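Beta-lactamase domain protein (Burkholderia ambifaria, PDB 5I0P) binds two zinc ions within a metallo-beta-lactamase fold and probably acts as a metal-dependent hydrolase. Local coordinates at residues G36-R41 and H89-P94; Q84-H89 and G121-R126; C103-F108 and S179-A184; R303-C306 and P310-A313; L351-G356 and I361-A366. All blocks are in the same frame, centred on the assembly; numbering follows the deposited sequence.

Contact 1. Residues G36-R41 and H89-P94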
# COMPACT_ATOMS: atom_id res chain seq x y z
N GLY A 36 -18.98 0.79 -13.88
CA GLY A 36 -17.96 -0.19 -14.16
C GLY A 36 -16.91 -0.39 -13.08
O GLY A 36 -15.94 -1.13 -13.32
N VAL A 37 -17.06 0.21 -11.91
CA VAL A 37 -16.06 0.07 -10.83
C VAL A 37 -16.77 -0.46 -9.60
O VAL A 37 -17.65 0.21 -9.04
CB VAL A 37 -15.33 1.38 -10.53
CG1 VAL A 37 -14.20 1.12 -9.55
CG2 VAL A 37 -14.78 1.93 -11.80
N ARG A 38 -16.41 -1.68 -9.20
CA ARG A 38 -17.04 -2.34 -8.06
C ARG A 38 -16.06 -2.49 -6.90
O ARG A 38 -14.87 -2.76 -7.09
CB ARG A 38 -17.58 -3.69 -8.47
CG ARG A 38 -18.74 -3.59 -9.45
CD ARG A 38 -19.41 -4.96 -9.56
NE ARG A 38 -20.47 -5.05 -10.56
CZ ARG A 38 -21.00 -6.21 -10.93
NH1 ARG A 38 -20.56 -7.33 -10.37
NH2 ARG A 38 -21.95 -6.27 -11.86
N TRP A 39 -16.59 -2.25 -5.70
CA TRP A 39 -15.84 -2.23 -4.45
C TRP A 39 -16.14 -3.53 -3.70
O TRP A 39 -17.30 -3.87 -3.47
CB TRP A 39 -16.24 -0.99 -3.64
CG TRP A 39 -15.76 -0.89 -2.21
CD1 TRP A 39 -14.71 -1.54 -1.63
CD2 TRP A 39 -16.34 -0.07 -1.17
NE1 TRP A 39 -14.59 -1.19 -0.31
CE2 TRP A 39 -15.58 -0.29 0.00
CE3 TRP A 39 -17.43 0.81 -1.13
CZ2 TRP A 39 -15.87 0.35 1.22
CZ3 TRP A 39 -17.72 1.45 0.06
CH2 TRP A 39 -16.94 1.21 1.23
N LEU A 40 -15.10 -4.27 -3.37
CA LEU A 40 -15.20 -5.42 -2.48
C LEU A 40 -14.44 -5.10 -1.21
O LEU A 40 -13.44 -4.36 -1.23
CB LEU A 40 -14.56 -6.67 -3.07
CG LEU A 40 -14.46 -7.25 -4.47
CD1 LEU A 40 -14.09 -6.28 -5.59
CD2 LEU A 40 -13.37 -8.26 -4.29
N ARG A 41 -14.86 -5.70 -0.10
CA ARG A 41 -14.12 -5.52 1.15
C ARG A 41 -13.84 -6.88 1.77
O ARG A 41 -14.76 -7.68 1.96
CB ARG A 41 -14.87 -4.63 2.15
CG ARG A 41 -14.19 -4.58 3.51
CD ARG A 41 -14.93 -3.65 4.49
NE ARG A 41 -14.51 -2.32 4.15
CZ ARG A 41 -13.98 -1.42 4.96
NH1 ARG A 41 -13.83 -1.65 6.25
NH2 ARG A 41 -13.62 -0.26 4.44
N HIS A 89 -21.40 -12.53 -8.64
CA HIS A 89 -21.29 -11.10 -8.91
C HIS A 89 -20.34 -10.73 -10.04
O HIS A 89 -19.86 -9.59 -10.10
CB HIS A 89 -20.89 -10.37 -7.62
CG HIS A 89 -21.89 -10.54 -6.52
ND1 HIS A 89 -21.67 -11.38 -5.44
CD2 HIS A 89 -23.15 -10.06 -6.37
CE1 HIS A 89 -22.74 -11.36 -4.65
NE2 HIS A 89 -23.64 -10.56 -5.19
N LEU A 90 -20.07 -11.66 -10.94
CA LEU A 90 -19.23 -11.42 -12.10
C LEU A 90 -20.04 -11.41 -13.39
O LEU A 90 -19.46 -11.38 -14.47
CB LEU A 90 -18.13 -12.48 -12.18
CG LEU A 90 -16.98 -12.45 -11.17
CD1 LEU A 90 -15.88 -13.44 -11.57
CD2 LEU A 90 -16.38 -11.03 -11.10
N ASP A 91 -21.37 -11.45 -13.28
CA ASP A 91 -22.30 -11.52 -14.41
C ASP A 91 -21.97 -12.69 -15.32
O ASP A 91 -22.25 -12.65 -16.53
CB ASP A 91 -22.31 -10.20 -15.21
CG ASP A 91 -22.51 -8.96 -14.33
OD1 ASP A 91 -23.03 -9.11 -13.20
OD2 ASP A 91 -22.17 -7.84 -14.77
N GLY A 92 -21.37 -13.74 -14.76
CA GLY A 92 -20.93 -14.84 -15.59
C GLY A 92 -19.75 -14.55 -16.50
O GLY A 92 -19.48 -15.35 -17.40
N LEU A 93 -19.06 -13.43 -16.34
CA LEU A 93 -17.89 -13.12 -17.16
C LEU A 93 -16.61 -13.57 -16.47
O LEU A 93 -16.56 -13.68 -15.25
CB LEU A 93 -17.82 -11.62 -17.44
CG LEU A 93 -19.07 -10.94 -17.96
CD1 LEU A 93 -18.76 -9.49 -18.34
CD2 LEU A 93 -19.59 -11.73 -19.13
N PRO A 94 -15.56 -13.84 -17.23
CA PRO A 94 -14.29 -14.21 -16.60
C PRO A 94 -13.51 -12.99 -16.11
O PRO A 94 -13.74 -11.85 -16.52
CB PRO A 94 -13.53 -14.92 -17.73
CG PRO A 94 -14.02 -14.21 -18.95
CD PRO A 94 -15.48 -13.90 -18.71
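Arg38 reaches across to Asp91 in a salt bridge, tying strand 37-43 of one sheet of the metallo-beta-lactamase sandwich to the loop that follows helix 76-88. NH2 of Arg38 lies 3.3 Å from OD2 of Asp91. The same NH2 makes a weak but nearly straight hydrogen bond to OD1 of Asp91, with an angle of 167° at the hydrogen. One nitrogen thus serves both carboxylate oxygens, and the guanidinium and carboxylate planes are strongly turned, 69° apart. The His89 side chain lies near the end of Arg38. Arginine suits this place because its chain, extended from CG to NE, carries a charge off the strand and across to the loop; the Arg38 side chain also touches Trp66. Behind Arg38, strand 37-43 pairs with strand 50-60, with backbone bonds between Arg38 and Leu55. On the loop side, Asp91 occupies the second position of a type I' turn from Leu90 to Leu93. Asp91 and Gly92 both have positive phi, which glycine adopts readily and aspartate tolerates better than most residues. Leu90 O also accepts a bond from Trp66 NE1, and the turn is closed by Leu93 N bonded to Leu90 O at 2.8 Å.

Contact 2. Residues Q84-H89 and G121-R126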
# COMPACT_ATOMS: atom_id res chain seq x y z
N GLN A 84 -17.44 -16.85 -3.71
CA GLN A 84 -18.80 -16.33 -3.75
C GLN A 84 -18.94 -15.20 -4.76
O GLN A 84 -19.96 -15.11 -5.45
CB GLN A 84 -19.22 -15.86 -2.36
CG GLN A 84 -19.62 -16.98 -1.41
CD GLN A 84 -19.69 -16.53 0.04
OE1 GLN A 84 -19.41 -15.37 0.39
NE2 GLN A 84 -20.05 -17.47 0.92
N ILE A 85 -17.93 -14.34 -4.87
CA ILE A 85 -18.02 -13.27 -5.86
C ILE A 85 -17.93 -13.84 -7.27
O ILE A 85 -18.62 -13.36 -8.18
CB ILE A 85 -16.93 -12.21 -5.60
CG1 ILE A 85 -17.41 -11.23 -4.51
CG2 ILE A 85 -16.51 -11.53 -6.93
CD1 ILE A 85 -16.41 -10.98 -3.44
N PHE A 86 -17.10 -14.87 -7.47
CA PHE A 86 -17.07 -15.53 -8.76
C PHE A 86 -18.44 -16.09 -9.11
O PHE A 86 -18.87 -16.02 -10.27
CB PHE A 86 -16.05 -16.67 -8.76
CG PHE A 86 -14.64 -16.26 -8.44
CD1 PHE A 86 -14.19 -14.96 -8.68
CD2 PHE A 86 -13.74 -17.19 -7.93
CE1 PHE A 86 -12.85 -14.60 -8.42
CE2 PHE A 86 -12.41 -16.85 -7.67
CZ PHE A 86 -11.96 -15.55 -7.91
N ASP A 87 -19.14 -16.64 -8.12
CA ASP A 87 -20.38 -17.33 -8.41
C ASP A 87 -21.53 -16.37 -8.65
O ASP A 87 -22.41 -16.64 -9.48
CB ASP A 87 -20.72 -18.32 -7.29
CG ASP A 87 -19.85 -19.57 -7.33
OD1 ASP A 87 -19.74 -20.28 -6.32
OD2 ASP A 87 -19.30 -19.87 -8.41
N ARG A 88 -21.56 -15.25 -7.94
CA ARG A 88 -22.78 -14.45 -7.89
C ARG A 88 -22.64 -13.05 -8.44
O ARG A 88 -23.67 -12.43 -8.71
CB ARG A 88 -23.29 -14.37 -6.45
N HIS A 89 -21.40 -12.53 -8.64
CA HIS A 89 -21.29 -11.10 -8.91
C HIS A 89 -20.34 -10.73 -10.04
O HIS A 89 -19.86 -9.59 -10.10
CB HIS A 89 -20.89 -10.37 -7.62
CG HIS A 89 -21.89 -10.54 -6.52
ND1 HIS A 89 -21.67 -11.38 -5.44
CD2 HIS A 89 -23.15 -10.06 -6.37
CE1 HIS A 89 -22.74 -11.36 -4.65
NE2 HIS A 89 -23.64 -10.56 -5.19
N GLY A 121 -10.41 -23.42 -10.93
CA GLY A 121 -9.63 -23.22 -12.13
C GLY A 121 -10.41 -22.63 -13.29
O GLY A 121 -10.46 -23.21 -14.36
N ARG A 122 -11.09 -21.50 -13.06
CA ARG A 122 -12.00 -20.93 -14.04
C ARG A 122 -11.30 -20.16 -15.16
O ARG A 122 -11.92 -19.93 -16.21
CB ARG A 122 -12.98 -19.98 -13.36
CG ARG A 122 -13.78 -20.56 -12.23
CD ARG A 122 -14.40 -19.43 -11.46
NE ARG A 122 -14.99 -19.93 -10.23
CZ ARG A 122 -16.29 -19.99 -10.00
NH1 ARG A 122 -17.16 -19.53 -10.91
NH2 ARG A 122 -16.73 -20.49 -8.85
N TRP A 123 -10.07 -19.72 -14.97
CA TRP A 123 -9.35 -18.97 -15.98
C TRP A 123 -7.86 -19.10 -15.69
O TRP A 123 -7.45 -19.73 -14.70
CB TRP A 123 -9.80 -17.51 -16.02
CG TRP A 123 -9.87 -16.93 -14.62
CD1 TRP A 123 -8.80 -16.61 -13.81
CD2 TRP A 123 -11.05 -16.59 -13.89
NE1 TRP A 123 -9.25 -16.12 -12.62
CE2 TRP A 123 -10.63 -16.10 -12.63
CE3 TRP A 123 -12.42 -16.68 -14.16
CZ2 TRP A 123 -11.53 -15.67 -11.65
CZ3 TRP A 123 -13.31 -16.28 -13.19
CH2 TRP A 123 -12.87 -15.78 -11.94
N ASN A 124 -7.04 -18.55 -16.58
CA ASN A 124 -5.59 -18.53 -16.38
C ASN A 124 -5.10 -17.23 -17.00
O ASN A 124 -4.96 -17.13 -18.23
CB ASN A 124 -4.92 -19.76 -16.98
CG ASN A 124 -4.81 -20.90 -15.97
OD1 ASN A 124 -3.90 -20.90 -15.13
ND2 ASN A 124 -5.72 -21.86 -16.04
N VAL A 125 -4.85 -16.24 -16.15
CA VAL A 125 -4.63 -14.87 -16.59
C VAL A 125 -3.30 -14.39 -16.03
O VAL A 125 -2.69 -15.03 -15.18
CB VAL A 125 -5.75 -13.93 -16.16
CG1 VAL A 125 -7.11 -14.43 -16.71
CG2 VAL A 125 -5.77 -13.85 -14.66
N ARG A 126 -2.87 -13.25 -16.55
CA ARG A 126 -1.56 -12.69 -16.27
C ARG A 126 -1.61 -11.68 -15.10
O ARG A 126 -2.55 -10.90 -14.95
CB ARG A 126 -1.01 -12.04 -17.55
CG ARG A 126 0.26 -11.24 -17.30
CD ARG A 126 1.51 -12.14 -17.13
NE ARG A 126 1.85 -12.84 -18.36
CZ ARG A 126 1.57 -14.12 -18.62
NH1 ARG A 126 0.95 -14.87 -17.73
NH2 ARG A 126 1.91 -14.65 -19.80
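Arg122 crosses Phe86 and ends on Asp87, two neighbours on the last turn of helix 76-88. Starting at its root, CB of Arg122 packs over one face of the indole of Trp123, the next residue. The chain then runs extended from CG to NE, and NE passes 3.7 Å from CB of Phe86. At CZ one face of the guanidinium rests on CB of Phe86, which sits over its centre, 3.6 Å from Arg122 CZ, while the Phe86 ring is turned 52° from it. The tip turns to the acid. NH2 of Arg122 gives a hydrogen bond of 2.7 Å to OD2 of Asp87, with 155° at the hydrogen, and NH1 adds a weak one of 3.3 Å to that same Asp87 OD2. The oxygen lies near the guanidinium plane of Arg122 but is itself approached from above the carboxylate plane. NH2 has a second acid in Glu83, so the arginine is held between two carboxylates of the helix while its CB covers the Trp123 indole and its guanidinium rests on Phe86 CB, a double task that suits its long, charge-tipped chain.

Beside it, Trp123 directs an edge at the face of Phe86 in a T-shaped pair, centroids of the Phe86 ring and the Trp123 six-membered ring 4.9 Å apart and planes at 84°. CH2 of Trp123 comes to 3.6 Å from CD1 of Phe86, while its NE1 is bonded to Leu114 O. Phe86 packs from helix 76-88 onto helix 111-115, touching Trp113 and Leu114, and Trp123 reaches Val95 on strand 95-99.

Contact 3. Residues C103-F108 and S179-A184. With ZN (zinc ion), chain F; ZN (zinc ion), chain E.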
# COMPACT_ATOMS: atom_id res chain seq x y z
N CYS A 103 3.51 -5.09 -3.17
CA CYS A 103 3.74 -6.48 -2.81
C CYS A 103 3.36 -6.84 -1.37
O CYS A 103 3.60 -7.99 -0.96
CB CYS A 103 5.21 -6.86 -3.04
SG CYS A 103 6.38 -6.07 -1.90
N HIS A 104 2.81 -5.91 -0.60
CA HIS A 104 2.43 -6.27 0.77
C HIS A 104 1.38 -7.38 0.75
O HIS A 104 0.53 -7.44 -0.16
CB HIS A 104 1.94 -5.06 1.56
CG HIS A 104 3.05 -4.10 1.87
ND1 HIS A 104 2.84 -2.76 2.13
CD2 HIS A 104 4.39 -4.28 1.91
CE1 HIS A 104 4.00 -2.16 2.33
NE2 HIS A 104 4.95 -3.06 2.20
N PRO A 105 1.44 -8.27 1.73
CA PRO A 105 0.70 -9.55 1.64
C PRO A 105 -0.82 -9.38 1.47
O PRO A 105 -1.46 -10.22 0.81
CB PRO A 105 1.03 -10.23 2.97
CG PRO A 105 2.20 -9.54 3.47
CD PRO A 105 2.16 -8.14 3.00
N ASP A 106 -1.42 -8.35 2.08
CA ASP A 106 -2.85 -8.18 1.94
C ASP A 106 -3.24 -7.78 0.52
O ASP A 106 -4.39 -8.01 0.12
CB ASP A 106 -3.40 -7.20 3.01
CG ASP A 106 -2.57 -5.91 3.17
OD1 ASP A 106 -3.20 -4.82 3.34
OD2 ASP A 106 -1.32 -5.95 3.13
N HIS A 107 -2.30 -7.25 -0.29
CA HIS A 107 -2.61 -6.92 -1.68
C HIS A 107 -2.27 -8.03 -2.66
O HIS A 107 -2.98 -8.20 -3.65
CB HIS A 107 -1.90 -5.63 -2.08
CG HIS A 107 -2.27 -4.47 -1.22
ND1 HIS A 107 -3.10 -3.46 -1.64
CD2 HIS A 107 -1.98 -4.21 0.08
CE1 HIS A 107 -3.26 -2.58 -0.67
NE2 HIS A 107 -2.59 -3.01 0.39
N PHE A 108 -1.26 -8.85 -2.32
CA PHE A 108 -0.57 -9.72 -3.25
C PHE A 108 -0.73 -11.19 -2.93
O PHE A 108 -0.49 -12.01 -3.82
CB PHE A 108 0.93 -9.38 -3.23
CG PHE A 108 1.74 -10.02 -4.31
CD1 PHE A 108 1.31 -10.04 -5.63
CD2 PHE A 108 3.00 -10.55 -4.02
CE1 PHE A 108 2.10 -10.61 -6.64
CE2 PHE A 108 3.82 -11.08 -5.02
CZ PHE A 108 3.35 -11.12 -6.34
N SER A 179 5.57 -15.76 3.69
CA SER A 179 5.05 -16.88 2.90
C SER A 179 3.76 -17.47 3.48
O SER A 179 3.05 -18.16 2.76
CB SER A 179 6.10 -18.00 2.73
OG SER A 179 7.25 -17.78 3.53
N ASP A 180 3.46 -17.25 4.77
CA ASP A 180 2.18 -17.72 5.29
C ASP A 180 1.03 -17.02 4.59
O ASP A 180 -0.02 -17.62 4.34
CB ASP A 180 2.07 -17.47 6.79
CG ASP A 180 3.12 -18.20 7.61
OD1 ASP A 180 3.36 -19.40 7.34
OD2 ASP A 180 3.68 -17.56 8.54
N LEU A 181 1.24 -15.74 4.26
CA LEU A 181 0.22 -14.91 3.63
C LEU A 181 0.34 -14.92 2.12
O LEU A 181 -0.64 -14.66 1.42
CB LEU A 181 0.32 -13.49 4.19
CG LEU A 181 0.34 -13.47 5.73
CD1 LEU A 181 0.53 -12.06 6.32
CD2 LEU A 181 -0.90 -14.17 6.30
N VAL A 182 1.54 -15.18 1.61
CA VAL A 182 1.81 -15.27 0.18
C VAL A 182 2.48 -16.63 -0.05
O VAL A 182 3.71 -16.74 -0.06
CB VAL A 182 2.66 -14.09 -0.31
CG1 VAL A 182 2.66 -14.06 -1.86
CG2 VAL A 182 2.12 -12.76 0.31
N PRO A 183 1.70 -17.70 -0.15
CA PRO A 183 2.29 -19.04 -0.20
C PRO A 183 2.74 -19.45 -1.59
O PRO A 183 3.42 -20.47 -1.73
CB PRO A 183 1.15 -19.93 0.31
CG PRO A 183 -0.08 -19.24 -0.20
CD PRO A 183 0.23 -17.75 -0.13
N ALA A 184 2.41 -18.67 -2.61
CA ALA A 184 2.83 -18.91 -3.98
C ALA A 184 2.80 -17.56 -4.69
O ALA A 184 1.99 -16.69 -4.36
CB ALA A 184 1.92 -19.93 -4.70
ZN ZN F . -2.47 -2.37 2.59
ZN ZN E . 0.99 -1.82 2.18
O HOH W 1 0.51 -14.17 -5.22
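Leu181 opens the contact by setting its CB against CB of Pro105, 3.6 Å away. Pro105 belongs to the His-X-His-X-Asp-His signature of the metallo-beta-lactamase superfamily, here His102 to His107, so this is the outer packing of the zinc-binding loop. Proline fits as the first residue of helix 105-108, right after the N-cap His104, since that position needs no N-H for a helical bond. A backbone hydrogen bond joins Leu181 and Ser74 at the end of the weakly bonded helix 178-181.

Val182 follows, and its two methyls divide the work. CG1 stands anti to the backbone N (chi1 -168°) and reaches CD2 of Phe108 at 4.1 Å, while CG2 rests on Pro105, 3.8 Å from its CA. A branched residue suits a spot with two apolar neighbours at different angles. Pro105 and Phe108 share further cover from Tyr178. At Ala184 the contact becomes polar: a water lies within hydrogen-bonding distance of both Ala184 O (3.0 Å) and Phe108 O (2.8 Å), over the centre of the Phe108 ring.

On its inner side helix 105-108 turns to the metals. Asp106 and His107 bind one zinc with Asp232 and His277; His104 binds the other with His102, His213 and Asp232, which spans both. Asp70, a second-shell residue, accepts a bond through OD2 from ND1 of His107 and so helps orient its ring. NE2 of His107 meets its zinc at 2.3 Å, OD1 of Asp106 binds the same ion at a longer 2.7 Å, and His104 uses ND1, 2.1 Å from the other.

Contact 4. Residues R303-C306 and P310-A313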
# COMPACT_ATOMS: atom_id res chain seq x y z
N ARG A 303 13.06 15.64 16.85
CA ARG A 303 14.00 16.74 17.07
C ARG A 303 14.15 17.06 18.56
O ARG A 303 15.26 17.18 19.08
CB ARG A 303 13.55 18.01 16.35
CG ARG A 303 13.75 18.03 14.88
CD ARG A 303 13.53 19.45 14.33
NE ARG A 303 13.54 19.39 12.88
CZ ARG A 303 12.45 19.22 12.14
NH1 ARG A 303 11.27 19.13 12.73
NH2 ARG A 303 12.55 19.15 10.82
N VAL A 304 13.00 17.18 19.25
CA VAL A 304 13.00 17.56 20.65
C VAL A 304 13.76 16.53 21.47
O VAL A 304 14.52 16.88 22.38
CB VAL A 304 11.54 17.73 21.14
CG1 VAL A 304 11.46 17.93 22.65
CG2 VAL A 304 10.89 18.92 20.45
N ALA A 305 13.57 15.25 21.16
CA ALA A 305 14.21 14.21 21.95
C ALA A 305 15.73 14.19 21.74
O ALA A 305 16.48 14.07 22.71
CB ALA A 305 13.59 12.84 21.65
N CYS A 306 16.20 14.36 20.50
CA CYS A 306 17.64 14.33 20.24
C CYS A 306 18.33 15.63 20.61
O CYS A 306 19.56 15.67 20.65
CB CYS A 306 17.92 14.06 18.76
SG CYS A 306 17.26 12.49 18.19
N PRO A 310 21.77 12.32 22.96
CA PRO A 310 21.74 11.44 21.78
C PRO A 310 20.78 10.28 22.00
O PRO A 310 20.76 9.68 23.07
CB PRO A 310 23.19 10.98 21.64
CG PRO A 310 24.01 12.01 22.38
CD PRO A 310 23.13 12.55 23.48
N MET A 311 19.95 10.00 20.99
CA MET A 311 18.89 9.01 21.06
C MET A 311 19.10 7.88 20.04
O MET A 311 19.47 8.13 18.89
CB MET A 311 17.52 9.66 20.79
CG MET A 311 17.12 10.77 21.76
SD MET A 311 16.88 10.06 23.39
CE MET A 311 15.39 9.10 23.05
N SER A 312 18.83 6.65 20.46
CA SER A 312 18.77 5.54 19.53
C SER A 312 17.34 5.38 19.01
O SER A 312 16.37 5.95 19.57
CB SER A 312 19.25 4.26 20.18
OG SER A 312 18.23 3.71 21.03
N ALA A 313 17.20 4.58 17.94
CA ALA A 313 15.86 4.31 17.44
C ALA A 313 14.98 3.70 18.53
O ALA A 313 13.80 4.05 18.63
CB ALA A 313 15.91 3.41 16.21
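Cys306, still helical near the end of helix 284-308, and Met311, extended in the loop beyond, are brought together by a short connection that returns the chain until the CA atoms of Cys306 and Pro310 are 5.2 Å apart. No hydrogen bond crosses between the two segments; the contact rests on Met311. Its CB lies 3.9 Å from SG of Cys306, and CG lies against the last turn, 3.5 Å from the backbone O of Ala305. The same CG comes to 4.1 Å from CB of Ala305, where a small methyl lets the thioether chain come close to the backbone.

Methionine can do this because its chain is unbranched and flexible: chi2 (-66°) and chi3 (-69°) both bend the same way, curling the sulfur and methyl round instead of sending them straight out. SD ends 4.1 Å from Ala305 O. Ile316 of helix 313-320 covers both Ala305 and Met311, so the pair belongs to the junction where helix 284-308 passes through a short loop into helix 313-320, in the C-terminal region, whose sequence family is grouped with helix-turn-helix proteins.

Cys306 turns its SG back beside its own backbone N, among Leu342 of helix 333-347 and Leu351, with the carbonyl of Tyr363 also near; a compact, weakly polar thiol suits such a buried place. Just past Met311, Ser312 takes the N-cap position of helix 313-320. A serine there has a short hydroxyl arm that can meet an otherwise unbonded amide of the first turn, and OG of Ser312 is hydrogen-bonded to Gly315 N.

Contact 5. Residues L351-G356 and I361-A366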
# COMPACT_ATOMS: atom_id res chain seq x y z
N LEU A 351 20.71 16.01 11.88
CA LEU A 351 21.28 15.12 12.87
C LEU A 351 22.54 14.47 12.32
O LEU A 351 22.75 14.38 11.11
CB LEU A 351 20.30 14.05 13.37
CG LEU A 351 19.03 14.48 14.12
CD1 LEU A 351 18.10 13.22 14.40
CD2 LEU A 351 19.35 15.20 15.40
N VAL A 352 23.39 14.05 13.26
CA VAL A 352 24.61 13.31 13.04
C VAL A 352 24.46 11.97 13.75
O VAL A 352 23.73 11.87 14.73
CB VAL A 352 25.83 14.09 13.57
CG1 VAL A 352 27.03 13.20 13.74
CG2 VAL A 352 26.14 15.29 12.65
N ARG A 353 25.08 10.93 13.20
CA ARG A 353 25.03 9.59 13.79
C ARG A 353 26.37 9.24 14.42
O ARG A 353 27.40 9.76 14.02
CB ARG A 353 24.76 8.52 12.75
CG ARG A 353 23.49 8.54 12.10
CD ARG A 353 23.67 7.57 10.96
NE ARG A 353 22.97 6.32 11.12
CZ ARG A 353 23.38 5.18 10.58
NH1 ARG A 353 24.50 5.15 9.86
NH2 ARG A 353 22.66 4.08 10.79
N GLU A 354 26.34 8.29 15.34
CA GLU A 354 27.59 7.83 15.94
C GLU A 354 27.40 6.40 16.44
O GLU A 354 26.40 6.10 17.11
CB GLU A 354 28.02 8.75 17.09
CG GLU A 354 29.55 8.85 17.28
CD GLU A 354 30.25 9.79 16.29
OE1 GLU A 354 31.36 9.44 15.85
OE2 GLU A 354 29.70 10.88 15.97
N HIS A 355 28.35 5.54 16.08
CA HIS A 355 28.40 4.18 16.61
C HIS A 355 29.05 4.21 18.00
O HIS A 355 30.22 4.59 18.13
CB HIS A 355 29.19 3.27 15.67
CG HIS A 355 28.60 3.14 14.31
ND1 HIS A 355 28.51 4.20 13.42
CD2 HIS A 355 28.06 2.08 13.67
CE1 HIS A 355 27.94 3.79 12.30
NE2 HIS A 355 27.66 2.51 12.43
N GLY A 356 28.28 3.86 19.04
CA GLY A 356 28.80 3.90 20.39
C GLY A 356 29.69 2.71 20.70
O GLY A 356 29.67 1.70 20.01
N ILE A 361 23.82 2.75 17.49
CA ILE A 361 23.85 3.95 16.66
C ILE A 361 22.95 4.98 17.31
O ILE A 361 21.79 4.67 17.62
CB ILE A 361 23.41 3.65 15.22
CG1 ILE A 361 24.42 2.74 14.55
CG2 ILE A 361 23.23 4.93 14.43
CD1 ILE A 361 23.95 2.20 13.24
N ARG A 362 23.46 6.18 17.52
CA ARG A 362 22.67 7.23 18.14
C ARG A 362 22.76 8.49 17.28
O ARG A 362 23.73 8.72 16.55
CB ARG A 362 23.14 7.51 19.57
CG ARG A 362 22.93 6.34 20.53
CD ARG A 362 23.32 6.67 21.99
NE ARG A 362 23.10 5.52 22.85
CZ ARG A 362 23.97 4.52 22.99
NH1 ARG A 362 25.14 4.52 22.36
NH2 ARG A 362 23.67 3.49 23.77
N TYR A 363 21.72 9.31 17.40
CA TYR A 363 21.51 10.49 16.58
C TYR A 363 21.46 11.69 17.50
O TYR A 363 20.77 11.66 18.53
CB TYR A 363 20.20 10.37 15.79
CG TYR A 363 20.15 9.22 14.77
CD1 TYR A 363 20.22 9.48 13.39
CD2 TYR A 363 20.06 7.89 15.18
CE1 TYR A 363 20.17 8.43 12.43
CE2 TYR A 363 20.04 6.82 14.25
CZ TYR A 363 20.08 7.11 12.87
OH TYR A 363 20.02 6.12 11.93
N ALA A 364 22.27 12.69 17.18
CA ALA A 364 22.38 13.92 17.96
C ALA A 364 22.61 15.07 16.98
O ALA A 364 22.82 14.86 15.79
CB ALA A 364 23.48 13.83 19.03
N ARG A 365 22.47 16.29 17.48
CA ARG A 365 22.79 17.47 16.68
C ARG A 365 24.30 17.55 16.39
O ARG A 365 25.13 17.11 17.19
CB ARG A 365 22.28 18.73 17.38
CG ARG A 365 20.73 18.82 17.37
CD ARG A 365 20.24 20.17 17.80
NE ARG A 365 20.36 20.29 19.24
CZ ARG A 365 19.95 21.33 19.96
NH1 ARG A 365 19.37 22.36 19.35
NH2 ARG A 365 20.12 21.35 21.28
N ALA A 366 24.64 18.10 15.22
CA ALA A 366 26.04 18.34 14.83
C ALA A 366 26.78 19.15 15.90
O ALA A 366 26.18 19.96 16.63
CB ALA A 366 26.12 19.06 13.49
OXT ALA A 366 28.01 19.02 16.03
O HOH W 2 26.13 5.84 20.36
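The Tyr363 ring carries Arg353 over one face: CG of Arg353 stands 3.8 Å from the ring centroid of Tyr363 in a CH-pi contact. Further out, the two side chains run side by side in the same direction until NE of Arg353 gives a hydrogen bond to OH of Tyr363, 3.1 Å long and bent to 153°. The hydroxyl lies at the edge of the guanidinium, whose plane makes 56° with the ring. One face of that guanidinium is covered by CG2 of Ile361, 3.6 Å from Arg353 NE. The other branch of Ile361 serves a second flat group, with CG1 over the face of the His355 imidazole, 4.0 Å from its centroid. A bend at chi3 (108°) turns the end of Arg353 toward both partners, and Trp346 adds a cation-pi contact.

Arg353, His355, Ile361 and Tyr363 share one face of an antiparallel beta hairpin, strands 352-355 and 361-364. Arg353 with Tyr363 and His355 with Ile361 are its non-hydrogen-bonded pairs, which suits side chains that pack closely across the strands. Val352 with Ala364 and Glu354 with Arg362 are the hydrogen-bonded pairs; Val352 N reaches Ala364 O at 2.7 Å, and Ala364 N returns to Val352 O. Placed beside helices of a helix-turn-helix-like region, the hairpin is reminiscent of a wing.

Buried Tyr363 touches Leu339 and Leu342 of helix 333-347, and Leu351 closes the same side, its CD1 3.8 Å from Tyr363 CB. On the opposite face, Arg362 makes a salt bridge to Asp358 through NH2, while its NH1 gives a hydrogen bond of 2.6 Å to a water that also binds Glu354 O.

From the N terminus, contact 1 closes the first long loop, joining strand 37-43 to the turn after helix 76-88. Contact 2 opens on that helix before contact 1 has closed, so the two cross; they share His89 and pack together through Leu90 and Trp123. Contact 3 in turn crosses contact 2: its first segment lies between those of contact 2, and it ties the zinc-binding helix 105-108 to helix 178-181. Contacts 4 and 5 come later in series, each closing a short local turn, their centres about 50 and 53 Å from that of contact 1. They adjoin through Met311 and Tyr363, so that the loop after helix 284-308 is joined to the C-terminal hairpin.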